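Local structure of pilus tip adhesin Cpa (Streptococcus pyogenes, 4C0Z) at residues I[24-29]-I[63-68]; I[38-43]-I[122-127]; I[56-61]-I[137-142]; I[101-106]-I[207-212]; I[115-120]-I[181-186]. The protein mediates adhesion of streptococcal pili from the pilus tip, binding covalently to host-cell surface targets through reactive thioester bonds, one of them in this N-terminal domain. All coordinates share one frame; numbering follows the deposited sequence.

Contact 1. Residues I[24-29]-I[63-68]; sequences SYSKGY and PSKSDS. With GOL (glycerol), chain B.
Two beta turns meet through Ser-26 and Lys-65, where the loop after strand 19-23 packs on the loop leading to strand 72-78. Ser-26 and Tyr-29 are the ends of a type II turn, Lys-65 and Ser-68 those of a type I turn. Lys-65 reaches across and gives its NZ to Tyr-25 O at 2.8 Å. The ammonium lies almost straight beyond the carbonyl, at a C=O...N angle of 177°. A bend at the last torsion (chi4 -56°) turns the amine to this oxygen. Ser-26 points its side chain at the other turn. Its OG is 2.7 Å from Asp-67 OD1, and its CB rests on Ser-66 OG at 3.6 Å. A water joins Ser-26 OG, Ser-66 OG and Lys-27 O. A glycerol, probably from the crystallisation liquor, adds a further link. Its O3 accepts from Lys-27 N at 3.0 Å and donates to Asp-67 OD1 at 2.7 Å. Tyr-25 OH is held elsewhere, by Ser-33 N. The two loops are thus joined mainly by polar atoms. The lysine charge is probably eased by the Tyr-25 carbonyl and, weakly, by a long ion pair to Asp-23.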
# COMPACT_ATOMS: atom_id res chain seq x y z
N SER I 24 13.16 11.42 1.24
CA SER I 24 14.48 11.87 1.70
C SER I 24 15.17 10.82 2.61
O SER I 24 16.35 10.99 2.94
CB SER I 24 14.40 13.23 2.39
OG SER I 24 13.79 13.13 3.66
N TYR I 25 14.45 9.73 3.00
CA TYR I 25 15.08 8.66 3.77
C TYR I 25 15.80 7.83 2.71
O TYR I 25 15.24 6.89 2.15
CB TYR I 25 14.05 7.82 4.57
CG TYR I 25 14.73 6.80 5.45
CD1 TYR I 25 15.48 7.19 6.55
CD2 TYR I 25 14.68 5.44 5.14
CE1 TYR I 25 16.13 6.25 7.36
CE2 TYR I 25 15.32 4.50 5.94
CZ TYR I 25 16.03 4.90 7.05
OH TYR I 25 16.68 3.98 7.83
N SER I 26 17.03 8.24 2.42
CA SER I 26 17.87 7.77 1.33
C SER I 26 19.36 7.96 1.73
O SER I 26 19.62 8.58 2.76
CB SER I 26 17.55 8.61 0.11
OG SER I 26 18.23 8.18 -1.05
N LYS I 27 20.32 7.46 0.93
CA LYS I 27 21.76 7.61 1.20
C LYS I 27 22.09 9.07 1.52
O LYS I 27 21.68 9.98 0.79
CB LYS I 27 22.62 7.13 0.01
CG LYS I 27 22.87 5.63 -0.02
CD LYS I 27 23.77 5.25 -1.19
CE LYS I 27 24.05 3.77 -1.25
NZ LYS I 27 25.17 3.40 -0.36
N GLY I 28 22.76 9.30 2.64
CA GLY I 28 23.09 10.65 3.08
C GLY I 28 22.28 11.07 4.30
O GLY I 28 22.71 11.96 5.05
N TYR I 29 21.10 10.45 4.50
CA TYR I 29 20.26 10.74 5.65
C TYR I 29 20.92 10.14 6.90
O TYR I 29 21.47 9.05 6.80
CB TYR I 29 18.84 10.17 5.43
CG TYR I 29 17.83 10.62 6.46
CD1 TYR I 29 17.69 9.95 7.67
CD2 TYR I 29 17.02 11.72 6.22
CE1 TYR I 29 16.78 10.38 8.63
CE2 TYR I 29 16.09 12.15 7.16
CZ TYR I 29 15.97 11.48 8.37
OH TYR I 29 15.07 11.91 9.31
N PRO I 63 6.84 7.48 -3.60
CA PRO I 63 7.75 8.33 -4.38
C PRO I 63 9.19 7.77 -4.26
O PRO I 63 9.56 7.19 -3.23
CB PRO I 63 7.62 9.70 -3.70
CG PRO I 63 6.31 9.64 -2.95
CD PRO I 63 6.25 8.22 -2.47
N SER I 64 9.96 7.87 -5.33
CA SER I 64 11.34 7.41 -5.39
C SER I 64 12.22 8.17 -4.39
O SER I 64 11.94 9.33 -4.05
CB SER I 64 11.93 7.64 -6.78
OG SER I 64 11.19 7.00 -7.80
N LYS I 65 13.30 7.51 -3.94
CA LYS I 65 14.30 8.11 -3.05
C LYS I 65 15.00 9.26 -3.77
O LYS I 65 15.09 9.23 -5.00
CB LYS I 65 15.31 7.04 -2.59
CG LYS I 65 14.64 6.01 -1.68
CD LYS I 65 15.64 5.09 -1.02
CE LYS I 65 14.96 4.06 -0.14
NZ LYS I 65 14.07 4.66 0.90
N SER I 66 15.46 10.27 -3.02
CA SER I 66 16.11 11.46 -3.59
C SER I 66 17.34 11.16 -4.45
O SER I 66 17.61 11.94 -5.36
CB SER I 66 16.46 12.48 -2.51
OG SER I 66 17.15 11.86 -1.44
N ASP I 67 18.04 10.05 -4.21
CA ASP I 67 19.23 9.71 -5.01
C ASP I 67 18.92 8.80 -6.22
O ASP I 67 19.83 8.25 -6.84
CB ASP I 67 20.32 9.11 -4.11
CG ASP I 67 20.09 7.67 -3.67
OD1 ASP I 67 18.89 7.27 -3.54
OD2 ASP I 67 21.08 6.97 -3.40
N SER I 68 17.63 8.61 -6.54
CA SER I 68 17.21 7.81 -7.69
C SER I 68 17.35 8.67 -8.94
O SER I 68 17.25 9.89 -8.85
CB SER I 68 15.76 7.35 -7.53
OG SER I 68 15.24 6.71 -8.69
C1 GOL B . 20.05 2.14 -2.00
O1 GOL B . 21.16 1.96 -1.12
C2 GOL B . 19.88 3.60 -2.37
O2 GOL B . 18.83 3.73 -3.34
C3 GOL B . 19.51 4.36 -1.12
O3 GOL B . 19.33 5.74 -1.36
O HOH W 1 19.69 10.62 -0.87

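Contact 2. Residues I[38-43]-I[122-127]; sequences YHNLKV and DPLNAI
The ring of Tyr-38 lies on Leu-124, and this is the tight part of the contact. Tyr-38 CG stands opposite the carbonyl carbon and beside the backbone N, which brings the ring here. Leu-124 CB sits over the middle of one ring face, 3.6 Å from the centroid and 12° off the normal, a CH-pi contact. Leu-124 CD1 meets Tyr-38 CD2 at 3.8 Å. At the ring edge, Tyr-38 OH donates to Asn-125 OD1 at 2.7 Å. The hydroxyl lies above the carbonyl plane, 38° out of it. Asn-125 ND2 bonds Gln-163, consistent with a set amide rotation. The contact joins the first turn of helix 123-138 to the lead-in of strand 41-44, which lies between strands 19-23 and 51-56 in the antiparallel barrel. Ile-127 meets the same chain with both branches. Its CG2 touches His-39 O at 3.3 Å, and its CD1 lies against the Asn-40 amide, 3.6 Å from ND2. The Asn-40 amide is bonded to Gln-52 and Tyr-29. The side of His-39 is looser. A water accepts from His-39 N at 3.3 Å and donates to Leu-124 O at 2.7 Å. His-39 starts away from the helix; its ND1 bonds Asp-23 and its ring stacks on Phe-62.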
# COMPACT_ATOMS: atom_id res chain seq x y z
N TYR I 38 11.48 2.88 7.01
CA TYR I 38 11.20 4.27 7.32
C TYR I 38 11.01 5.06 6.02
O TYR I 38 11.45 4.63 4.95
CB TYR I 38 12.36 4.90 8.12
CG TYR I 38 12.47 4.50 9.57
CD1 TYR I 38 11.37 4.61 10.43
CD2 TYR I 38 13.70 4.16 10.14
CE1 TYR I 38 11.48 4.32 11.79
CE2 TYR I 38 13.82 3.86 11.49
CZ TYR I 38 12.70 3.95 12.32
OH TYR I 38 12.83 3.63 13.66
N HIS I 39 10.33 6.22 6.12
CA HIS I 39 10.13 7.17 5.04
C HIS I 39 10.21 8.54 5.62
O HIS I 39 9.91 8.74 6.80
CB HIS I 39 8.76 6.98 4.33
CG HIS I 39 8.61 5.62 3.74
ND1 HIS I 39 9.18 5.30 2.52
CD2 HIS I 39 8.05 4.50 4.27
CE1 HIS I 39 8.94 4.01 2.34
NE2 HIS I 39 8.25 3.50 3.35
N ASN I 40 10.62 9.50 4.78
CA ASN I 40 10.65 10.90 5.14
C ASN I 40 10.37 11.66 3.86
O ASN I 40 11.28 12.14 3.19
CB ASN I 40 11.95 11.32 5.84
CG ASN I 40 11.84 12.67 6.51
OD1 ASN I 40 10.96 13.49 6.22
ND2 ASN I 40 12.76 12.93 7.43
N LEU I 41 9.10 11.71 3.50
CA LEU I 41 8.63 12.33 2.28
C LEU I 41 8.66 13.82 2.34
O LEU I 41 8.31 14.43 3.36
CB LEU I 41 7.25 11.80 1.86
CG LEU I 41 7.05 10.28 1.90
CD1 LEU I 41 5.60 9.90 1.69
CD2 LEU I 41 7.96 9.57 0.92
N LYS I 42 9.11 14.41 1.24
CA LYS I 42 9.24 15.85 1.10
C LYS I 42 8.76 16.33 -0.25
O LYS I 42 8.77 15.56 -1.21
CB LYS I 42 10.72 16.27 1.28
CG LYS I 42 11.07 16.87 2.63
CD LYS I 42 11.21 15.88 3.75
CE LYS I 42 12.19 16.34 4.81
NZ LYS I 42 11.53 16.52 6.12
N VAL I 43 8.36 17.59 -0.32
CA VAL I 43 8.02 18.31 -1.55
C VAL I 43 8.80 19.61 -1.53
O VAL I 43 8.93 20.23 -0.47
CB VAL I 43 6.51 18.54 -1.87
CG1 VAL I 43 5.78 17.24 -2.11
CG2 VAL I 43 5.81 19.38 -0.80
N ASP I 122 11.25 9.32 18.63
CA ASP I 122 12.34 9.60 17.68
C ASP I 122 11.77 10.09 16.34
O ASP I 122 10.71 9.60 15.96
CB ASP I 122 13.24 8.37 17.51
CG ASP I 122 13.91 7.89 18.80
OD1 ASP I 122 14.08 8.72 19.72
OD2 ASP I 122 14.27 6.70 18.87
N PRO I 123 12.41 11.08 15.66
CA PRO I 123 11.82 11.66 14.43
C PRO I 123 11.22 10.70 13.40
O PRO I 123 10.06 10.90 13.00
CB PRO I 123 12.98 12.45 13.83
CG PRO I 123 13.80 12.84 14.98
CD PRO I 123 13.67 11.77 16.02
N LEU I 124 11.96 9.65 12.98
CA LEU I 124 11.48 8.69 11.98
C LEU I 124 10.31 7.86 12.48
O LEU I 124 9.41 7.56 11.70
CB LEU I 124 12.62 7.81 11.45
CG LEU I 124 13.70 8.53 10.63
CD1 LEU I 124 14.96 7.69 10.53
CD2 LEU I 124 13.17 8.97 9.25
N ASN I 125 10.28 7.57 13.79
CA ASN I 125 9.17 6.86 14.44
C ASN I 125 7.93 7.77 14.51
O ASN I 125 6.81 7.29 14.37
CB ASN I 125 9.57 6.38 15.84
CG ASN I 125 10.53 5.23 15.87
OD1 ASN I 125 10.60 4.43 14.94
ND2 ASN I 125 11.26 5.08 16.96
N ALA I 126 8.15 9.09 14.71
CA ALA I 126 7.09 10.09 14.79
C ALA I 126 6.44 10.28 13.41
O ALA I 126 5.21 10.34 13.33
CB ALA I 126 7.62 11.41 15.34
N ILE I 127 7.26 10.30 12.34
CA ILE I 127 6.78 10.38 10.95
C ILE I 127 5.93 9.12 10.65
O ILE I 127 4.84 9.23 10.10
CB ILE I 127 7.95 10.51 9.93
CG1 ILE I 127 8.60 11.88 10.03
CG2 ILE I 127 7.46 10.25 8.50
CD1 ILE I 127 10.04 11.96 9.50
O HOH W 2 9.18 7.09 9.04

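Contact 3. Residues I[56-61]-I[137-142]; sequences FNLTKH and YTDSSY. With SPD (spermidine), chain C.
Asp-139 lays its carboxylate against the backbone of Phe-56 to Leu-58, just where helix 123-138 ends. Its OD1 accepts from Asn-57 N at 3.0 Å through the syn lone pair. Its OD2 accepts from Leu-58 N, also at 3.0 Å, with an N-H...O angle of 163°. This second donor comes from well above the carboxylate plane, 59° out of it. A weak bond from Asn-57 N also reaches OD2. CG stands beside the backbone N (chi1 -75°), which carries the carboxylate to the loop; chi2 then sets its turn. Leu-58 lies over the same face of the carboxylate that its N meets, its CG 3.7 Å from Asp-139 CG, and its CD1 is 3.8 Å from Asp-139 CB. Next to OD1, Thr-138 OG1 touches Phe-56 CB at 3.3 Å. The Phe-56 ring leads away and meets Phe-84. Asn-57 and Lys-60 end a type I turn in the spermidine pocket of this thioester domain. Asn-57, Leu-58 and Lys-60 line it together with Cys-55 and Gln-204, the thioester pair. Spermidine N10 donates to Asn-57 O at 3.1 Å, and Leu-58 CD2 packs on the ligand's carbons. Spermidine also bonds Asn-57 O and Lys-60 O of the second subunit. All the touching residues are buried. The two N-H groups would partly offset the charge of the buried acid, and their bonds probably fix the turn whose Asn-57 O receives the amine.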
# COMPACT_ATOMS: atom_id res chain seq x y z
N PHE I 56 -0.70 9.14 0.28
CA PHE I 56 -1.98 8.44 0.25
C PHE I 56 -2.07 7.64 -1.04
O PHE I 56 -1.20 7.82 -1.90
CB PHE I 56 -3.18 9.34 0.53
CG PHE I 56 -3.52 10.46 -0.41
CD1 PHE I 56 -2.86 11.69 -0.32
CD2 PHE I 56 -4.60 10.36 -1.28
CE1 PHE I 56 -3.24 12.77 -1.12
CE2 PHE I 56 -4.98 11.44 -2.08
CZ PHE I 56 -4.30 12.64 -1.99
N ASN I 57 -3.06 6.72 -1.17
CA ASN I 57 -3.25 5.74 -2.26
C ASN I 57 -2.29 4.58 -2.00
O ASN I 57 -1.23 4.47 -2.62
CB ASN I 57 -3.04 6.30 -3.66
CG ASN I 57 -3.82 7.56 -3.97
OD1 ASN I 57 -3.26 8.63 -4.15
ND2 ASN I 57 -5.11 7.47 -4.06
N LEU I 58 -2.66 3.71 -1.04
CA LEU I 58 -1.84 2.57 -0.63
C LEU I 58 -1.51 1.58 -1.73
O LEU I 58 -0.52 0.87 -1.61
CB LEU I 58 -2.50 1.83 0.55
CG LEU I 58 -2.51 2.54 1.89
CD1 LEU I 58 -3.28 1.71 2.91
CD2 LEU I 58 -1.09 2.78 2.37
N THR I 59 -2.32 1.51 -2.78
CA THR I 59 -2.09 0.52 -3.84
C THR I 59 -1.19 1.08 -4.96
O THR I 59 -0.92 0.37 -5.91
CB THR I 59 -3.42 -0.06 -4.37
OG1 THR I 59 -4.10 0.95 -5.10
CG2 THR I 59 -4.32 -0.57 -3.26
N LYS I 60 -0.70 2.32 -4.81
CA LYS I 60 0.21 2.97 -5.78
C LYS I 60 1.64 2.96 -5.27
O LYS I 60 1.87 2.49 -4.16
CB LYS I 60 -0.28 4.37 -6.18
CG LYS I 60 -1.61 4.27 -6.94
CD LYS I 60 -2.15 5.62 -7.28
CE LYS I 60 -3.38 5.45 -8.13
NZ LYS I 60 -3.67 6.68 -8.91
N HIS I 61 2.62 3.38 -6.09
CA HIS I 61 4.03 3.34 -5.74
C HIS I 61 4.44 4.48 -4.83
O HIS I 61 4.01 5.62 -5.04
CB HIS I 61 4.93 3.40 -6.99
CG HIS I 61 5.01 2.13 -7.77
ND1 HIS I 61 5.85 1.11 -7.40
CD2 HIS I 61 4.37 1.78 -8.91
CE1 HIS I 61 5.67 0.15 -8.29
NE2 HIS I 61 4.80 0.52 -9.24
N TYR I 137 -7.34 7.87 7.55
CA TYR I 137 -8.35 8.73 6.93
C TYR I 137 -8.34 8.71 5.41
O TYR I 137 -9.41 8.63 4.81
CB TYR I 137 -8.25 10.17 7.46
CG TYR I 137 -8.77 10.29 8.88
CD1 TYR I 137 -10.14 10.31 9.15
CD2 TYR I 137 -7.89 10.32 9.96
CE1 TYR I 137 -10.61 10.38 10.46
CE2 TYR I 137 -8.35 10.41 11.27
CZ TYR I 137 -9.71 10.44 11.52
OH TYR I 137 -10.15 10.50 12.82
N THR I 138 -7.17 8.79 4.79
CA THR I 138 -7.07 8.86 3.33
C THR I 138 -7.37 7.56 2.60
O THR I 138 -7.83 7.59 1.46
CB THR I 138 -5.68 9.34 2.93
OG1 THR I 138 -4.71 8.37 3.33
CG2 THR I 138 -5.35 10.72 3.45
N ASP I 139 -7.07 6.42 3.24
CA ASP I 139 -7.20 5.10 2.62
C ASP I 139 -8.05 4.13 3.42
O ASP I 139 -8.09 2.95 3.08
CB ASP I 139 -5.80 4.53 2.40
CG ASP I 139 -5.09 5.18 1.24
OD1 ASP I 139 -4.42 6.23 1.46
OD2 ASP I 139 -5.26 4.70 0.10
N SER I 140 -8.73 4.62 4.47
CA SER I 140 -9.54 3.81 5.39
C SER I 140 -8.76 2.58 5.89
O SER I 140 -9.30 1.47 5.92
CB SER I 140 -10.89 3.43 4.76
OG SER I 140 -11.62 4.57 4.35
N SER I 141 -7.46 2.77 6.22
CA SER I 141 -6.64 1.66 6.70
C SER I 141 -7.15 1.19 8.06
O SER I 141 -7.54 2.00 8.90
CB SER I 141 -5.16 1.99 6.71
OG SER I 141 -4.84 2.84 7.80
N TYR I 142 -7.23 -0.13 8.22
CA TYR I 142 -7.80 -0.76 9.41
C TYR I 142 -6.99 -0.54 10.69
O TYR I 142 -5.84 -0.96 10.78
CB TYR I 142 -8.03 -2.26 9.16
CG TYR I 142 -8.78 -2.97 10.26
CD1 TYR I 142 -10.17 -2.89 10.35
CD2 TYR I 142 -8.11 -3.76 11.19
CE1 TYR I 142 -10.87 -3.56 11.36
CE2 TYR I 142 -8.80 -4.44 12.20
CZ TYR I 142 -10.18 -4.34 12.28
OH TYR I 142 -10.85 -5.01 13.27
N1 SPD C . 2.44 -3.95 -1.73
C2 SPD C . 1.33 -3.52 -2.58
C3 SPD C . 1.20 -1.99 -2.57
C4 SPD C . 2.55 -1.29 -2.60
C5 SPD C . 2.28 0.19 -2.37
N6 SPD C . 3.13 0.74 -1.32
C7 SPD C . 2.99 2.21 -1.21
C8 SPD C . 2.14 2.58 0.06
C9 SPD C . 1.96 4.13 0.15
N10 SPD C . 1.52 4.74 -1.11

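Contact 4. Residues I[101-106]-I[207-212]; sequences NILRIL and LSAEYV
Leu-106 presses its CD1 into the strand between the side chains of Leu-207 and Ala-209. The contact sets helix 98-108 across strand 205-211 of the antiparallel barrel, a helix packed on a sheet. The short axes cross at -67° and come within 8.8 Å. Leu-207 and Ala-209, two apart on the strand, share the face turned to the helix, while Ser-208 between them turns back and bonds Gln-52. The small Ala-209 makes the hollow. Leu-106 CD1 fills it, 3.5 Å from Ala-209 CB, and meets the Leu-207 bump at CD1, 3.8 Å away. Leu-106 CB also rests on the alanine, at 3.9 Å. Leu-103 reaches the same methyl from three residues earlier in the helix, CD2 to Ala-209 CB at 4.0 Å. One turn before Leu-106, Ile-102 takes the Leu-207 end. Leu-207 holds CG between its backbone N and carbonyl carbon (chi1 55°), and its methyls are set against Ile-102 and Leu-106. Leu-207 also meets Phe-56 of the neighbouring strand. Ile-102 is itself backed by Ile-134 and Thr-138 of helix 123-138. No hydrogen bond crosses this interface. Ile-102 CG2 fits into the fork of Leu-207, 4.1 Å from both CD1 and CD2.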
# COMPACT_ATOMS: atom_id res chain seq x y z
N ASN I 101 -9.89 16.51 9.84
CA ASN I 101 -9.22 15.42 10.53
C ASN I 101 -7.76 15.31 10.13
O ASN I 101 -6.90 15.17 10.99
CB ASN I 101 -9.96 14.10 10.32
CG ASN I 101 -11.21 14.01 11.15
OD1 ASN I 101 -11.29 14.51 12.28
ND2 ASN I 101 -12.23 13.39 10.60
N ILE I 102 -7.49 15.43 8.82
CA ILE I 102 -6.14 15.38 8.26
C ILE I 102 -5.32 16.56 8.79
O ILE I 102 -4.22 16.34 9.30
CB ILE I 102 -6.17 15.23 6.71
CG1 ILE I 102 -6.59 13.78 6.33
CG2 ILE I 102 -4.81 15.58 6.08
CD1 ILE I 102 -7.23 13.63 5.00
N LEU I 103 -5.90 17.77 8.73
CA LEU I 103 -5.27 19.00 9.24
C LEU I 103 -4.91 18.88 10.72
O LEU I 103 -3.81 19.28 11.11
CB LEU I 103 -6.17 20.22 9.04
CG LEU I 103 -5.77 21.22 7.94
CD1 LEU I 103 -6.61 22.47 8.03
CD2 LEU I 103 -4.30 21.61 8.01
N ARG I 104 -5.83 18.30 11.54
CA ARG I 104 -5.60 18.07 12.97
C ARG I 104 -4.41 17.13 13.21
O ARG I 104 -3.62 17.37 14.12
CB ARG I 104 -6.85 17.53 13.67
CG ARG I 104 -7.69 18.61 14.29
CD ARG I 104 -8.79 18.07 15.18
NE ARG I 104 -9.82 17.37 14.42
CZ ARG I 104 -10.89 17.95 13.87
NH1 ARG I 104 -11.08 19.26 13.98
NH2 ARG I 104 -11.77 17.22 13.20
N ILE I 105 -4.27 16.08 12.37
CA ILE I 105 -3.18 15.11 12.46
C ILE I 105 -1.86 15.80 12.14
O ILE I 105 -0.90 15.60 12.87
CB ILE I 105 -3.42 13.86 11.57
CG1 ILE I 105 -4.56 13.00 12.13
CG2 ILE I 105 -2.13 13.03 11.40
CD1 ILE I 105 -5.10 12.00 11.14
N LEU I 106 -1.82 16.60 11.06
CA LEU I 106 -0.61 17.29 10.66
C LEU I 106 -0.17 18.32 11.69
O LEU I 106 1.02 18.40 12.00
CB LEU I 106 -0.76 17.89 9.24
CG LEU I 106 -0.97 16.89 8.10
CD1 LEU I 106 -1.06 17.58 6.75
CD2 LEU I 106 0.15 15.87 8.04
N LEU I 207 0.40 14.93 0.52
CA LEU I 207 -0.29 15.98 1.24
C LEU I 207 0.67 16.66 2.23
O LEU I 207 1.60 16.04 2.73
CB LEU I 207 -1.64 15.54 1.88
CG LEU I 207 -1.67 14.35 2.83
CD1 LEU I 207 -1.28 14.76 4.25
CD2 LEU I 207 -3.04 13.72 2.85
N SER I 208 0.46 17.95 2.45
CA SER I 208 1.30 18.77 3.32
C SER I 208 0.52 19.92 3.92
O SER I 208 -0.45 20.38 3.31
CB SER I 208 2.50 19.29 2.54
OG SER I 208 3.47 19.82 3.42
N ALA I 209 0.92 20.36 5.11
CA ALA I 209 0.28 21.50 5.79
C ALA I 209 1.32 22.52 6.20
O ALA I 209 2.47 22.15 6.50
CB ALA I 209 -0.52 21.03 6.99
N GLU I 210 0.94 23.80 6.18
CA GLU I 210 1.83 24.91 6.54
C GLU I 210 1.05 26.09 7.10
O GLU I 210 -0.16 26.21 6.86
CB GLU I 210 2.69 25.35 5.32
CG GLU I 210 1.91 26.08 4.22
CD GLU I 210 2.73 26.86 3.20
OE1 GLU I 210 3.76 27.46 3.59
OE2 GLU I 210 2.29 26.94 2.03
N TYR I 211 1.75 26.99 7.80
CA TYR I 211 1.18 28.24 8.27
C TYR I 211 1.28 29.20 7.08
O TYR I 211 2.32 29.26 6.42
CB TYR I 211 1.94 28.80 9.47
CG TYR I 211 1.74 28.03 10.75
CD1 TYR I 211 0.66 28.29 11.58
CD2 TYR I 211 2.69 27.11 11.19
CE1 TYR I 211 0.50 27.63 12.80
CE2 TYR I 211 2.55 26.45 12.41
CZ TYR I 211 1.45 26.71 13.22
OH TYR I 211 1.29 26.07 14.43
N VAL I 212 0.17 29.89 6.77
CA VAL I 212 0.06 30.83 5.66
C VAL I 212 0.22 32.26 6.17
O VAL I 212 1.30 32.81 6.07
CB VAL I 212 -1.26 30.60 4.87
CG1 VAL I 212 -1.51 31.73 3.86
CG2 VAL I 212 -1.24 29.26 4.16

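Contact 5. Residues I[115-120]-I[181-186]; sequences NGIMKG and ESLPNQ
Asn-115 uses its side-chain amide to pair with the backbone of Asn-185. Its OD1 accepts from Asn-185 N at 2.9 Å, and its ND2 donates to Asn-185 O at 2.8 Å. Both bonds lie in the carbonyl planes of their acceptors, on lone pairs. The donated bond is nearly straight, at 174°, and Asn-185 O lies in the plane of the Asn-115 amide. The two bonds meet the amide at its edge and fix its rotation. Its first torsion sets CG beside the backbone N, and chi2 of -68° then turns the amide to show both ends to Asn-185. The Asn-185 side chain has a similar first torsion. Its amide is nearly parallel to that of Asn-115, 20° apart, and ND2 adds a weak bond to Asn-115 OD1 at 3.3 Å. A second weak bond from Asn-185 ND2 goes to Arg-114 O. Leu-183 CB lies over one face of the Asn-115 amide, 3.6 Å from CG. Leu-183 CD1 goes on to meet Ile-117 CD1, also at 3.6 Å. Ile-117 has an extended CG1 branch, and its end approaches the leucine although its base points elsewhere. Behind it lies helix 161-174. The contact joins the loop between helices 98-108 and 123-138 to the loop between helix 177-181 and strand 191-198. Asn-115 ND2 also donates to Asn-108 OD1. One asparagine amide thus offers a matched donor and acceptor to the N and O of Asn-185 in a loop, beside a small apolar patch.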
# COMPACT_ATOMS: atom_id res chain seq x y z
N ASN I 115 0.57 20.02 20.56
CA ASN I 115 0.06 19.61 21.87
C ASN I 115 0.91 18.51 22.56
O ASN I 115 0.47 17.92 23.56
CB ASN I 115 -1.41 19.22 21.80
CG ASN I 115 -2.32 20.40 21.54
OD1 ASN I 115 -2.48 21.30 22.37
ND2 ASN I 115 -2.94 20.41 20.37
N GLY I 116 2.12 18.30 22.05
CA GLY I 116 3.09 17.36 22.60
C GLY I 116 2.72 15.89 22.54
O GLY I 116 3.27 15.10 23.32
N ILE I 117 1.82 15.49 21.62
CA ILE I 117 1.40 14.09 21.44
C ILE I 117 2.61 13.21 21.04
O ILE I 117 2.71 12.07 21.50
CB ILE I 117 0.20 13.97 20.45
CG1 ILE I 117 -1.09 14.55 21.07
CG2 ILE I 117 -0.01 12.53 19.94
CD1 ILE I 117 -2.28 14.64 20.11
N MET I 118 3.54 13.78 20.25
CA MET I 118 4.74 13.11 19.73
C MET I 118 5.96 13.16 20.67
O MET I 118 7.02 12.66 20.29
CB MET I 118 5.11 13.66 18.33
CG MET I 118 3.94 13.83 17.37
SD MET I 118 2.82 12.40 17.18
CE MET I 118 3.91 11.22 16.42
N LYS I 119 5.82 13.77 21.86
CA LYS I 119 6.92 13.91 22.83
C LYS I 119 7.56 12.56 23.18
O LYS I 119 6.86 11.58 23.48
CB LYS I 119 6.45 14.64 24.10
CG LYS I 119 7.57 15.04 25.06
CD LYS I 119 7.11 15.01 26.51
CE LYS I 119 8.26 14.85 27.48
NZ LYS I 119 7.80 14.97 28.89
N GLY I 120 8.89 12.52 23.11
CA GLY I 120 9.69 11.34 23.41
C GLY I 120 9.86 10.37 22.25
O GLY I 120 10.66 9.43 22.36
N GLU I 181 -9.66 17.27 19.86
CA GLU I 181 -10.49 18.46 20.09
C GLU I 181 -10.51 18.93 21.56
O GLU I 181 -10.81 20.10 21.81
CB GLU I 181 -11.92 18.25 19.56
CG GLU I 181 -12.00 18.28 18.03
CD GLU I 181 -13.14 17.49 17.41
OE1 GLU I 181 -13.93 16.87 18.15
OE2 GLU I 181 -13.24 17.51 16.16
N SER I 182 -10.15 18.04 22.52
CA SER I 182 -10.10 18.36 23.95
C SER I 182 -8.77 19.02 24.37
O SER I 182 -8.66 19.51 25.50
CB SER I 182 -10.36 17.11 24.80
OG SER I 182 -9.29 16.19 24.73
N LEU I 183 -7.77 19.02 23.46
CA LEU I 183 -6.43 19.58 23.68
C LEU I 183 -6.40 21.11 23.73
O LEU I 183 -7.26 21.73 23.10
CB LEU I 183 -5.45 19.04 22.63
CG LEU I 183 -5.16 17.55 22.68
CD1 LEU I 183 -4.50 17.10 21.40
CD2 LEU I 183 -4.30 17.17 23.88
N PRO I 184 -5.44 21.73 24.46
CA PRO I 184 -5.43 23.21 24.57
C PRO I 184 -5.27 23.99 23.27
O PRO I 184 -5.91 25.03 23.12
CB PRO I 184 -4.28 23.49 25.54
CG PRO I 184 -4.04 22.22 26.25
CD PRO I 184 -4.36 21.14 25.27
N ASN I 185 -4.43 23.51 22.35
CA ASN I 185 -4.19 24.20 21.08
C ASN I 185 -4.95 23.56 19.92
O ASN I 185 -4.68 22.42 19.54
CB ASN I 185 -2.69 24.27 20.79
CG ASN I 185 -1.87 24.91 21.88
OD1 ASN I 185 -2.09 26.06 22.26
ND2 ASN I 185 -0.90 24.18 22.40
N GLN I 186 -5.93 24.30 19.36
CA GLN I 186 -6.74 23.86 18.23
C GLN I 186 -6.18 24.44 16.92
O GLN I 186 -5.52 25.48 16.96
CB GLN I 186 -8.22 24.25 18.42
CG GLN I 186 -8.92 23.60 19.63
CD GLN I 186 -9.15 22.11 19.48
OE1 GLN I 186 -9.94 21.65 18.65
NE2 GLN I 186 -8.49 21.31 20.31

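Contacts 2, 3 and 4 are buried, contact 1 is partly so, and contact 5 lies at the surface. Contacts 2 and 3 use opposite ends of helix 123-138, with centres about 17 Å apart. Contacts 2 and 4 bring successive helices to the same barrel. Contact 4 touches contact 3 through Phe-56 on Leu-207 and Thr-138 on Ile-102. Their chemistry differs: contact 4 is wholly apolar, contact 3 a buried carboxylate on backbone amides, and contact 2 mixes ring packing with polar bonds. The loop contacts 1 and 5 are mostly polar and lie on opposite sides of the chain's centre. Contact 1 meets contact 2 by Ser-24 and Tyr-29 on Asn-40.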